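Side-chain contacts in alpha,alpha-trehalose-phosphate synthase (UDP-forming) (PDB 5TVG), which belongs to glycosyltransferase family 20, a family of the two-domain GT-B clan, and binds uridine-5'-diphosphate: residues P166-S169 / P170-R174; R348-E351 / R352-M356. All coordinates share one frame; numbering follows the deposited sequence.

Interaction 1 (P166-S169 / P170-R174); sequences PFPS and PDMLR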
ATOM      1  N   PRO A 166     -16.265   2.764  25.208  1.00 33.88           N
ATOM      2  CA  PRO A 166     -17.480   3.566  25.004  1.00 30.85           C
ATOM      3  C   PRO A 166     -18.634   2.703  24.507  1.00 34.51           C
ATOM      4  O   PRO A 166     -18.442   1.637  23.913  1.00 32.07           O
ATOM      5  CB  PRO A 166     -17.072   4.609  23.945  1.00 31.85           C
ATOM      6  CG  PRO A 166     -15.570   4.554  23.871  1.00 35.15           C
ATOM      7  CD  PRO A 166     -15.222   3.116  24.225  1.00 35.00           C
ATOM      8  N   PHE A 167     -19.863   3.174  24.766  1.00 29.54           N
ATOM      9  CA  PHE A 167     -21.019   2.592  24.098  1.00 28.99           C
ATOM     10  C   PHE A 167     -21.465   3.594  23.057  1.00 31.08           C
ATOM     11  O   PHE A 167     -21.766   4.743  23.422  1.00 36.02           O
ATOM     12  CB  PHE A 167     -22.169   2.262  25.057  1.00 28.88           C
ATOM     13  CG  PHE A 167     -23.210   1.345  24.446  1.00 28.83           C
ATOM     14  CD1 PHE A 167     -23.006  -0.041  24.414  1.00 28.51           C
ATOM     15  CD2 PHE A 167     -24.369   1.867  23.856  1.00 29.23           C
ATOM     16  CE1 PHE A 167     -23.954  -0.905  23.849  1.00 28.59           C
ATOM     17  CE2 PHE A 167     -25.320   1.010  23.279  1.00 31.02           C
ATOM     18  CZ  PHE A 167     -25.117  -0.380  23.295  1.00 35.52           C
ATOM     19  N   PRO A 168     -21.460   3.247  21.768  1.00 33.78           N
ATOM     20  CA  PRO A 168     -21.691   4.258  20.731  1.00 32.07           C
ATOM     21  C   PRO A 168     -23.172   4.578  20.585  1.00 33.15           C
ATOM     22  O   PRO A 168     -24.037   3.752  20.865  1.00 36.27           O
ATOM     23  CB  PRO A 168     -21.149   3.589  19.457  1.00 32.24           C
ATOM     24  CG  PRO A 168     -21.418   2.095  19.695  1.00 29.74           C
ATOM     25  CD  PRO A 168     -21.217   1.901  21.192  1.00 29.31           C
ATOM     26  N   SER A 169     -23.441   5.778  20.093  1.00 31.11           N
ATOM     27  CA  SER A 169     -24.803   6.202  19.841  1.00 33.12           C
ATOM     28  C   SER A 169     -25.448   5.338  18.751  1.00 33.31           C
ATOM     29  O   SER A 169     -24.755   4.637  18.004  1.00 31.49           O
ATOM     30  CB  SER A 169     -24.810   7.690  19.477  1.00 32.43           C
ATOM     31  OG  SER A 169     -24.098   7.920  18.281  1.00 38.96           O
ATOM     32  N   PRO A 170     -26.788   5.372  18.648  1.00 39.87           N
ATOM     33  CA  PRO A 170     -27.487   4.381  17.807  1.00 40.29           C
ATOM     34  C   PRO A 170     -27.076   4.378  16.350  1.00 45.08           C
ATOM     35  O   PRO A 170     -26.983   3.302  15.741  1.00 44.03           O
ATOM     36  CB  PRO A 170     -28.954   4.779  17.965  1.00 40.79           C
ATOM     37  CG  PRO A 170     -29.011   5.393  19.326  1.00 45.68           C
ATOM     38  CD  PRO A 170     -27.741   6.181  19.427  1.00 41.65           C
ATOM     39  N   ASP A 171     -26.883   5.569  15.776  1.00 41.59           N
ATOM     40  CA  ASP A 171     -26.457   5.718  14.392  1.00 41.82           C
ATOM     41  C   ASP A 171     -25.119   5.040  14.153  1.00 40.65           C
ATOM     42  O   ASP A 171     -24.803   4.684  13.013  1.00 44.18           O
ATOM     43  CB  ASP A 171     -26.342   7.214  14.056  1.00 34.48           C
ATOM     44  CG  ASP A 171     -25.500   7.943  15.090  1.00 46.21           C
ATOM     45  OD1 ASP A 171     -25.848   7.888  16.323  1.00 38.78           O
ATOM     46  OD2 ASP A 171     -24.464   8.520  14.686  1.00 40.89           O
ATOM     47  N   MET A 172     -24.294   4.926  15.193  1.00 35.02           N
ATOM     48  CA  MET A 172     -23.043   4.197  15.054  1.00 38.59           C
ATOM     49  C   MET A 172     -23.188   2.728  15.464  1.00 40.87           C
ATOM     50  O   MET A 172     -22.645   1.844  14.794  1.00 36.14           O
ATOM     51  CB  MET A 172     -21.949   4.874  15.884  1.00 38.84           C
ATOM     52  CG  MET A 172     -20.585   4.149  15.826  1.00 38.39           C
ATOM     53  SD  MET A 172     -19.827   4.006  14.166  1.00 37.82           S
ATOM     54  CE  MET A 172     -19.644   5.713  13.697  1.00 33.07           C
ATOM     55  N   LEU A 173     -23.946   2.442  16.528  1.00 36.85           N
ATOM     56  CA  LEU A 173     -24.101   1.054  16.964  1.00 31.92           C
ATOM     57  C   LEU A 173     -24.653   0.179  15.843  1.00 31.11           C
ATOM     58  O   LEU A 173     -24.233  -0.967  15.681  1.00 33.47           O
ATOM     59  CB  LEU A 173     -25.010   0.971  18.194  1.00 30.45           C
ATOM     60  CG  LEU A 173     -25.142  -0.442  18.797  1.00 34.58           C
ATOM     61  CD1 LEU A 173     -23.811  -0.914  19.399  1.00 31.27           C
ATOM     62  CD2 LEU A 173     -26.264  -0.545  19.835  1.00 30.00           C
ATOM     63  N   ARG A 174     -25.580   0.709  15.051  1.00 38.56           N
ATOM     64  CA  ARG A 174     -26.208  -0.043  13.966  1.00 37.93           C
ATOM     65  C   ARG A 174     -25.210  -0.599  12.945  1.00 42.44           C
ATOM     66  O   ARG A 174     -25.594  -1.442  12.132  1.00 44.03           O
ATOM     67  CB  ARG A 174     -27.148   0.874  13.178  1.00 40.75           C
ATOM     68  CG  ARG A 174     -28.438   1.226  13.819  1.00 48.79           C
ATOM     69  CD  ARG A 174     -29.023   2.422  13.071  1.00 54.21           C
ATOM     70  NE  ARG A 174     -29.452   2.084  11.725  1.00 47.82           N
ATOM     71  CZ  ARG A 174     -29.351   2.889  10.678  1.00 53.33           C
ATOM     72  NH1 ARG A 174     -28.828   4.098  10.807  1.00 53.38           N
ATOM     73  NH2 ARG A 174     -29.784   2.481   9.500  1.00 58.92           N
TER
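Ser169 and Asp171 meet through their side chains at the start of helix 170-173. The hydroxyl OG of Ser169 donates to OD1 of Asp171 over 2.6 Å, reaching the carboxylate oxygen on its syn side and 24° out of the carboxylate plane. Both side chains take the same first torsion, with Ser169 OG (chi1 63°) and Asp171 CG (chi1 51°) each set between its own backbone N and carbonyl carbon, which brings the hydroxyl and the carboxylate together. OD2 of Asp171 has partners across the subunit interface, in hydrogen bonds with Ser169 OG and Tyr100 OH of a second subunit, so neither oxygen of this carboxylate lacks a partner. Ser169 occupies the N-cap position, yet its hydroxyl bonds to Asp171 and makes no capping bond. Its carbonyl begins the helical pairing instead: Leu173 N approaches Ser169 O at 2.8 Å in the carbonyl plane, and Met172 N comes to the same oxygen at 2.9 Å from above that plane. The backbone N of Ser169 is bonded to Tyr100 OH of its own chain, and that of Phe167 to Asp199 OD1. The turn joins the loop after strand 159-162 to helix 170-173, in the half of the GT-B fold built on the mixed sheet; such folds pair two Rossmann-like domains. The remaining contacts are apolar. CD2 of Leu173 sits 3.6 Å from CZ of Phe167, obliquely to the ring, while its CD1 lies 3.9 Å from CG of Pro168. CB of Pro168 in turn packs against CG of Met172 at 3.7 Å. Phe98 and Phe203 meet the Phe167 ring in edge-to-face contacts.

Interaction 2 (R348-E351 / R352-M356); sequences RKYE and RNLLM. With UDP (uridine-5'-diphosphate), chain I.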
ATOM      1  N   ARG A 348       8.888  -1.349  23.620  1.00 45.81           N
ATOM      2  CA  ARG A 348       9.003  -2.257  24.748  1.00 49.94           C
ATOM      3  C   ARG A 348       7.986  -1.906  25.829  1.00 53.07           C
ATOM      4  O   ARG A 348       7.510  -0.776  25.928  1.00 52.44           O
ATOM      5  CB  ARG A 348      10.415  -2.270  25.313  1.00 48.18           C
ATOM      6  CG  ARG A 348      10.940  -0.953  25.690  1.00 65.32           C
ATOM      7  CD  ARG A 348      12.326  -1.128  26.242  1.00 78.91           C
ATOM      8  NE  ARG A 348      13.156  -1.908  25.337  1.00 85.30           N
ATOM      9  CZ  ARG A 348      14.469  -2.026  25.466  1.00 88.14           C
ATOM     10  NH1 ARG A 348      15.089  -1.405  26.462  1.00 91.90           N
ATOM     11  NH2 ARG A 348      15.158  -2.757  24.604  1.00 86.11           N
ATOM     12  N   LYS A 349       7.663  -2.900  26.646  1.00 56.04           N
ATOM     13  CA  LYS A 349       6.783  -2.743  27.798  1.00 51.08           C
ATOM     14  C   LYS A 349       7.612  -2.466  29.044  1.00 47.16           C
ATOM     15  O   LYS A 349       8.754  -2.914  29.147  1.00 48.24           O
ATOM     16  CB  LYS A 349       5.944  -4.004  27.988  1.00 57.38           C
ATOM     17  CG  LYS A 349       4.686  -3.819  28.822  1.00 69.06           C
ATOM     18  CD  LYS A 349       4.254  -5.143  29.434  1.00 72.09           C
ATOM     19  CE  LYS A 349       2.759  -5.367  29.278  1.00 76.84           C
ATOM     20  NZ  LYS A 349       1.949  -4.456  30.131  1.00 83.35           N
ATOM     21  N   TYR A 350       7.095  -1.605  29.921  1.00 47.47           N
ATOM     22  CA  TYR A 350       7.766  -1.288  31.175  1.00 39.07           C
ATOM     23  C   TYR A 350       6.872  -1.622  32.352  1.00 42.34           C
ATOM     24  O   TYR A 350       5.640  -1.557  32.261  1.00 47.81           O
ATOM     25  CB  TYR A 350       8.197   0.213  31.276  1.00 33.05           C
ATOM     26  CG  TYR A 350       9.348   0.592  30.361  1.00 35.26           C
ATOM     27  CD1 TYR A 350       9.149   0.817  29.005  1.00 39.44           C
ATOM     28  CD2 TYR A 350      10.656   0.652  30.847  1.00 36.88           C
ATOM     29  CE1 TYR A 350      10.227   1.165  28.155  1.00 37.93           C
ATOM     30  CE2 TYR A 350      11.734   0.964  30.006  1.00 38.84           C
ATOM     31  CZ  TYR A 350      11.515   1.220  28.663  1.00 39.70           C
ATOM     32  OH  TYR A 350      12.582   1.531  27.837  1.00 43.01           O
ATOM     33  N   GLU A 351       7.523  -1.969  33.460  1.00 40.74           N
ATOM     34  CA  GLU A 351       6.843  -2.152  34.730  1.00 43.87           C
ATOM     35  C   GLU A 351       6.046  -0.892  35.068  1.00 43.11           C
ATOM     36  O   GLU A 351       6.555   0.228  34.948  1.00 42.71           O
ATOM     37  CB  GLU A 351       7.902  -2.437  35.794  1.00 54.49           C
ATOM     38  CG  GLU A 351       7.414  -3.006  37.109  1.00 69.50           C
ATOM     39  CD  GLU A 351       8.483  -2.907  38.189  1.00 74.52           C
ATOM     40  OE1 GLU A 351       9.684  -2.787  37.821  1.00 75.23           O
ATOM     41  OE2 GLU A 351       8.114  -2.928  39.393  1.00 71.34           O
ATOM     42  N   ARG A 352       4.793  -1.083  35.491  1.00 40.92           N
ATOM     43  CA  ARG A 352       3.870   0.038  35.688  1.00 40.55           C
ATOM     44  C   ARG A 352       4.422   1.069  36.673  1.00 38.86           C
ATOM     45  O   ARG A 352       4.244   2.278  36.484  1.00 39.92           O
ATOM     46  CB  ARG A 352       2.514  -0.489  36.154  1.00 43.25           C
ATOM     47  CG  ARG A 352       1.382   0.469  35.965  1.00 53.82           C
ATOM     48  CD  ARG A 352       0.010  -0.202  36.014  1.00 52.98           C
ATOM     49  NE  ARG A 352      -0.991   0.785  36.421  1.00 52.61           N
ATOM     50  CZ  ARG A 352      -1.257   1.057  37.691  1.00 54.91           C
ATOM     51  NH1 ARG A 352      -0.597   0.394  38.630  1.00 59.29           N
ATOM     52  NH2 ARG A 352      -2.176   1.972  38.026  1.00 48.32           N
ATOM     53  N   ASN A 353       5.124   0.627  37.712  1.00 36.59           N
ATOM     54  CA  ASN A 353       5.709   1.598  38.634  1.00 40.07           C
ATOM     55  C   ASN A 353       6.803   2.438  37.969  1.00 44.23           C
ATOM     56  O   ASN A 353       6.974   3.616  38.328  1.00 40.77           O
ATOM     57  CB  ASN A 353       6.262   0.889  39.855  1.00 43.46           C
ATOM     58  CG  ASN A 353       5.163   0.313  40.717  1.00 49.54           C
ATOM     59  OD1 ASN A 353       5.384  -0.649  41.438  1.00 52.48           O
ATOM     60  ND2 ASN A 353       3.953   0.863  40.596  1.00 45.96           N
ATOM     61  N   LEU A 354       7.570   1.860  37.029  1.00 35.05           N
ATOM     62  CA  LEU A 354       8.514   2.681  36.264  1.00 39.28           C
ATOM     63  C   LEU A 354       7.774   3.762  35.486  1.00 34.44           C
ATOM     64  O   LEU A 354       8.215   4.918  35.436  1.00 35.64           O
ATOM     65  CB  LEU A 354       9.348   1.811  35.312  1.00 38.43           C
ATOM     66  CG  LEU A 354      10.482   0.991  35.939  1.00 46.14           C
ATOM     67  CD1 LEU A 354      11.127   0.045  34.936  1.00 46.59           C
ATOM     68  CD2 LEU A 354      11.536   1.941  36.495  1.00 37.42           C
ATOM     69  N   LEU A 355       6.633   3.409  34.894  1.00 30.17           N
ATOM     70  CA  LEU A 355       5.864   4.395  34.149  1.00 35.06           C
ATOM     71  C   LEU A 355       5.522   5.609  35.017  1.00 37.05           C
ATOM     72  O   LEU A 355       5.562   6.756  34.542  1.00 35.85           O
ATOM     73  CB  LEU A 355       4.596   3.744  33.581  1.00 30.74           C
ATOM     74  CG  LEU A 355       4.767   2.652  32.523  1.00 35.05           C
ATOM     75  CD1 LEU A 355       3.430   2.243  31.990  1.00 37.76           C
ATOM     76  CD2 LEU A 355       5.648   3.150  31.369  1.00 32.70           C
ATOM     77  N   MET A 356       5.181   5.378  36.288  1.00 36.36           N
ATOM     78  CA  MET A 356       4.856   6.489  37.192  1.00 38.29           C
ATOM     79  C   MET A 356       6.053   7.408  37.415  1.00 34.77           C
ATOM     80  O   MET A 356       5.906   8.632  37.451  1.00 31.74           O
ATOM     81  CB  MET A 356       4.318   5.945  38.519  1.00 34.39           C
ATOM     82  CG  MET A 356       3.197   4.901  38.317  1.00 39.87           C
ATOM     83  SD  MET A 356       1.853   5.528  37.275  1.00 38.69           S
ATOM     84  CE  MET A 356       1.100   4.031  36.698  1.00 46.22           C
TER
HETATM   85  N1  UDP I 501       0.137   0.129  31.112  1.00 39.26           N
HETATM   86  C2  UDP I 501       1.246  -0.462  31.691  1.00 44.63           C
HETATM   87  N3  UDP I 501       2.316  -0.643  30.855  1.00 57.29           N
HETATM   88  C4  UDP I 501       2.394  -0.307  29.518  1.00 59.60           C
HETATM   89  C5  UDP I 501       1.198   0.298  28.979  1.00 38.70           C
HETATM   90  C6  UDP I 501       0.127   0.480  29.780  1.00 42.17           C
HETATM   91  O2  UDP I 501       1.289  -0.780  32.869  1.00 54.26           O
HETATM   92  O4  UDP I 501       3.442  -0.554  28.885  1.00 66.84           O
HETATM   93  C1' UDP I 501      -1.047   0.334  31.979  1.00 39.46           C
HETATM   94  C2' UDP I 501      -1.346   1.776  32.392  1.00 36.95           C
HETATM   95  O2' UDP I 501      -0.659   2.038  33.601  1.00 34.49           O
HETATM   96  C3' UDP I 501      -2.845   1.700  32.665  1.00 37.14           C
HETATM   97  C4' UDP I 501      -3.322   0.716  31.606  1.00 39.38           C
HETATM   98  O4' UDP I 501      -2.192  -0.127  31.300  1.00 31.68           O
HETATM   99  O3' UDP I 501      -3.200   1.305  33.986  1.00 33.81           O
HETATM  100  C5' UDP I 501      -3.731   1.405  30.336  1.00 52.28           C
HETATM  101  O5' UDP I 501      -5.140   1.564  30.484  1.00 47.06           O
HETATM  102  PA  UDP I 501      -5.898   2.763  29.823  1.00 29.89           P
HETATM  103  O1A UDP I 501      -7.215   2.839  30.513  1.00 31.57           O
HETATM  104  O2A UDP I 501      -5.044   4.021  29.805  1.00 36.39           O
HETATM  105  O3A UDP I 501      -6.110   2.312  28.307  1.00 36.62           O
HETATM  106  PB  UDP I 501      -6.305   0.831  27.769  1.00 29.93           P
HETATM  107  O1B UDP I 501      -7.147   0.145  28.849  1.00 38.67           O
HETATM  108  O2B UDP I 501      -7.271   0.993  26.605  1.00 26.55           O
HETATM  109  O3B UDP I 501      -5.008   0.185  27.427  1.00 31.09           O
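Tyr350 lays its CB 3.9 Å from CD2 of Leu355, and CD1 of Leu354 comes to the rim of its ring, almost level with it. The carbonyl of Glu351, the N-cap residue, starts helix 352-361: Leu355 N bonds to Glu351 O at 3.2 Å in the carbonyl plane, and Leu354 N reaches the same oxygen in a weak bond. Arg352, in the first turn, runs along the bound uridine-5'-diphosphate. Its CB lies 3.5 Å from O2 of the base, and CG is closer still to that oxygen, at 3.3 Å. CD reaches both O2 and O2'. With CG anti to the backbone N (chi1 -161°) and the chain extended as far as NE, the side chain arrives beside the ribose, where NE gives weak hydrogen bonds to O2' at 3.1 Å and to O3' at 3.3 Å. Beyond CZ, NH1 donates to Ser28 O and NH2 forms a salt bridge with Glu380, while CE of Met356 rests over one guanidinium face, toward its rim. On the base itself, CD1 of Leu355 touches N3 at 3.3 Å. The ribose bonds being weak, the orientation of the guanidinium probably owes more to Ser28 and Glu380; Glu380 OE1 also hydrogen-bonds to the nucleotide, so it probably helps to place both the guanidinium and the ligand.

From the N terminus, the chain leaves strand 159-162 of the mixed sheet through 166-169, where interaction 1 turns it into helix 170-173 and packs it on helices 79-98, 179-186 and 197-209. It later begins the six-stranded parallel sheet with strand 266-271, and on leaving strand 343-346 interaction 2 turns it into helix 352-361, against helices 239-248, 253-262 and 376-384. The two contacts come in series on opposite sides of the chain's centre, neither nested nor crossed, each closing a turn at a helix start. The centres of interaction 1 and interaction 2 are about 34 Å apart. Interaction 1 borders a second subunit; interaction 2 lines the nucleotide pocket and packs Tyr350 on a third subunit.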